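PDB 6RXD: histidine acid phosphatase from Bifidobacterium longum subsp. infantis, which probably removes phosphate groups from inositol hexakisphosphate (phytate) and other inositol polyphosphates, and from 2,3-bisphosphoglycerate, by hydrolysis. Local coordinates for residues 411-416 against 470-475. Numbering follows the deposited sequence.
Sequences GLPGST and MLYNEN
L412 lays a methyl group on the ring of Y472 where the type II beta turn 412-415 meets the end of strand 467-472; the turn follows directly on the Schellman motif that ends helix 400-410, with G411 as C-prime residue, and shares L412 with it. In this histidine acid phosphatase the contact seats the helix's exit loop against the central mixed sheet. Packing is tight around L412. Its CD1 lies 3.6 Å from the ring centroid of Y472 and 7° off the normal, a CH-pi contact over the middle of the face, while CD2 meets M470 CE at 3.7 Å. A branched leucine suits this place because its two methyls serve two neighbours at once; V446 and A407 enclose it further. The chi1 of Y472 (-178°) sets CG opposite the backbone N and carries the ring out to the turn. The side of exposed P413 is looser, its CD 4.1 Å from Y472 CD2. Proline (phi -57°) suits the turn's second position, and G414 the third, where a side chain would jam against P413 O. Y472 OH hydrogen-bonds V439 O and accepts from a water that also donates to P413 O. A phenylalanine in place of Y472 would probably keep the CH-pi face but leave V439 O and the water without their hydroxyl partner. That water sits 2.7 Å from S415 OG.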
ATOM      1  N   GLY A 411      -4.388  -0.256 -15.544  1.00 14.05           N
ATOM      2  CA  GLY A 411      -3.459   0.498 -16.375  1.00 12.30           C
ATOM      3  C   GLY A 411      -3.284   1.924 -15.886  1.00 12.30           C
ATOM      4  O   GLY A 411      -3.151   2.852 -16.688  1.00 13.69           O
ATOM      5  N   LEU A 412      -3.284   2.090 -14.562  1.00 11.36           N
ATOM      6  CA  LEU A 412      -3.082   3.396 -13.938  1.00 11.05           C
ATOM      7  C   LEU A 412      -1.675   3.914 -14.223  1.00 10.66           C
ATOM      8  O   LEU A 412      -0.759   3.143 -14.505  1.00 10.67           O
ATOM      9  CB  LEU A 412      -3.299   3.285 -12.423  1.00  8.63           C
ATOM     10  CG  LEU A 412      -4.709   2.932 -11.961  1.00 14.46           C
ATOM     11  CD1 LEU A 412      -4.798   2.953 -10.427  1.00 13.38           C
ATOM     12  CD2 LEU A 412      -5.700   3.912 -12.569  1.00 18.45           C
ATOM     13  N   PRO A 413      -1.489   5.244 -14.149  1.00 11.27           N
ATOM     14  CA  PRO A 413      -0.161   5.801 -14.433  1.00 15.18           C
ATOM     15  C   PRO A 413       0.894   5.201 -13.513  1.00 10.26           C
ATOM     16  O   PRO A 413       0.648   5.039 -12.301  1.00 14.06           O
ATOM     17  CB  PRO A 413      -0.335   7.294 -14.137  1.00 14.55           C
ATOM     18  CG  PRO A 413      -1.833   7.536 -14.263  1.00 17.45           C
ATOM     19  CD  PRO A 413      -2.479   6.279 -13.803  1.00 13.99           C
ATOM     20  N   GLY A 414       2.046   4.852 -14.084  1.00 11.78           N
ATOM     21  CA  GLY A 414       3.078   4.155 -13.331  1.00 11.86           C
ATOM     22  C   GLY A 414       3.051   2.641 -13.487  1.00 11.39           C
ATOM     23  O   GLY A 414       4.068   1.988 -13.258  1.00 11.75           O
ATOM     24  N   SER A 415       1.902   2.079 -13.861  1.00 12.16           N
ATOM     25  CA  SER A 415       1.747   0.623 -13.928  1.00 12.23           C
ATOM     26  C   SER A 415       1.432   0.157 -15.334  1.00 10.64           C
ATOM     27  O   SER A 415       0.726  -0.836 -15.511  1.00 14.87           O
ATOM     28  CB  SER A 415       0.618   0.145 -12.994  1.00 11.17           C
ATOM     29  OG  SER A 415       0.944   0.404 -11.637  1.00 11.79           O
ATOM     30  N   THR A 416       1.960   0.864 -16.329  1.00 11.02           N
ATOM     31  CA  THR A 416       1.631   0.562 -17.725  1.00 12.57           C
ATOM     32  C   THR A 416       2.737  -0.186 -18.475  1.00 14.43           C
ATOM     33  O   THR A 416       2.572  -0.522 -19.647  1.00 17.15           O
ATOM     34  CB  THR A 416       1.270   1.851 -18.515  1.00 12.64           C
ATOM     35  OG1 THR A 416       2.456   2.611 -18.770  1.00 15.75           O
ATOM     36  CG2 THR A 416       0.252   2.712 -17.750  1.00 15.48           C
ATOM     37  N   MET A 470     -12.450   9.342 -12.153  1.00  8.80           N
ATOM     38  CA  MET A 470     -11.531   8.699 -11.204  1.00 11.21           C
ATOM     39  C   MET A 470     -10.516   9.655 -10.569  1.00 13.19           C
ATOM     40  O   MET A 470     -10.000  10.566 -11.238  1.00 11.50           O
ATOM     41  CB  MET A 470     -10.773   7.548 -11.893  1.00  9.66           C
ATOM     42  CG  MET A 470      -9.593   6.977 -11.073  1.00 11.98           C
ATOM     43  SD  MET A 470      -9.058   5.353 -11.656  1.00 12.50           S
ATOM     44  CE  MET A 470      -8.865   5.680 -13.423  1.00 12.55           C
ATOM     45  N   LEU A 471     -10.256   9.441  -9.275  1.00 10.56           N
ATOM     46  CA  LEU A 471      -9.116  10.031  -8.562  1.00 10.66           C
ATOM     47  C   LEU A 471      -8.191   8.905  -8.121  1.00 13.97           C
ATOM     48  O   LEU A 471      -8.658   7.879  -7.643  1.00 12.55           O
ATOM     49  CB  LEU A 471      -9.578  10.797  -7.312  1.00 14.03           C
ATOM     50  CG  LEU A 471     -10.635  11.901  -7.374  1.00 20.06           C
ATOM     51  CD1 LEU A 471     -10.614  12.713  -6.068  1.00 15.39           C
ATOM     52  CD2 LEU A 471     -10.470  12.809  -8.556  1.00 21.38           C
ATOM     53  N   TYR A 472      -6.880   9.093  -8.278  1.00 11.34           N
ATOM     54  CA  TYR A 472      -5.882   8.110  -7.864  1.00 11.49           C
ATOM     55  C   TYR A 472      -4.953   8.858  -6.919  1.00 11.37           C
ATOM     56  O   TYR A 472      -4.322   9.855  -7.310  1.00 11.00           O
ATOM     57  CB  TYR A 472      -5.111   7.630  -9.092  1.00  9.67           C
ATOM     58  CG  TYR A 472      -4.056   6.558  -8.868  1.00 13.24           C
ATOM     59  CD1 TYR A 472      -4.106   5.679  -7.787  1.00 11.59           C
ATOM     60  CD2 TYR A 472      -3.001   6.437  -9.759  1.00 10.45           C
ATOM     61  CE1 TYR A 472      -3.119   4.691  -7.614  1.00  9.19           C
ATOM     62  CE2 TYR A 472      -2.020   5.472  -9.603  1.00 11.65           C
ATOM     63  CZ  TYR A 472      -2.080   4.601  -8.538  1.00 13.12           C
ATOM     64  OH  TYR A 472      -1.104   3.637  -8.428  1.00 12.04           O
ATOM     65  N   ASN A 473      -4.909   8.417  -5.666  1.00 10.56           N
ATOM     66  CA  ASN A 473      -4.217   9.148  -4.612  1.00 10.53           C
ATOM     67  C   ASN A 473      -4.653  10.617  -4.575  1.00 12.61           C
ATOM     68  O   ASN A 473      -3.852  11.532  -4.340  1.00 13.84           O
ATOM     69  CB  ASN A 473      -2.698   8.968  -4.758  1.00 10.58           C
ATOM     70  CG  ASN A 473      -2.291   7.499  -4.747  1.00 14.86           C
ATOM     71  OD1 ASN A 473      -2.934   6.689  -4.089  1.00 12.31           O
ATOM     72  ND2 ASN A 473      -1.225   7.150  -5.473  1.00 13.81           N
ATOM     73  N   GLU A 474      -5.953  10.801  -4.804  1.00 10.39           N
ATOM     74  CA  GLU A 474      -6.630  12.094  -4.787  1.00 15.11           C
ATOM     75  C   GLU A 474      -6.199  13.074  -5.876  1.00 15.03           C
ATOM     76  O   GLU A 474      -6.508  14.264  -5.808  1.00 13.97           O
ATOM     77  CB  GLU A 474      -6.626  12.711  -3.384  1.00 14.66           C
ATOM     78  CG  GLU A 474      -7.699  12.071  -2.489  1.00 15.48           C
ATOM     79  CD  GLU A 474      -7.644  12.550  -1.055  1.00 17.97           C
ATOM     80  OE1 GLU A 474      -6.672  12.192  -0.359  1.00 14.31           O
ATOM     81  OE2 GLU A 474      -8.574  13.274  -0.619  1.00 16.98           O
ATOM     82  N   ASN A 475      -5.515  12.568  -6.900  1.00 13.34           N
ATOM     83  CA  ASN A 475      -5.301  13.339  -8.119  1.00 11.92           C
ATOM     84  C   ASN A 475      -6.308  12.880  -9.158  1.00 13.07           C
ATOM     85  O   ASN A 475      -6.475  11.681  -9.368  1.00 12.20           O
ATOM     86  CB  ASN A 475      -3.887  13.113  -8.658  1.00 14.64           C
ATOM     87  CG  ASN A 475      -2.819  13.588  -7.702  1.00 17.09           C
ATOM     88  OD1 ASN A 475      -2.833  14.745  -7.265  1.00 19.13           O
ATOM     89  ND2 ASN A 475      -1.896  12.696  -7.352  1.00 21.88           N
TER
HETATM   90  O   HOH W   1      -0.137   2.760 -10.959  1.00 11.64           O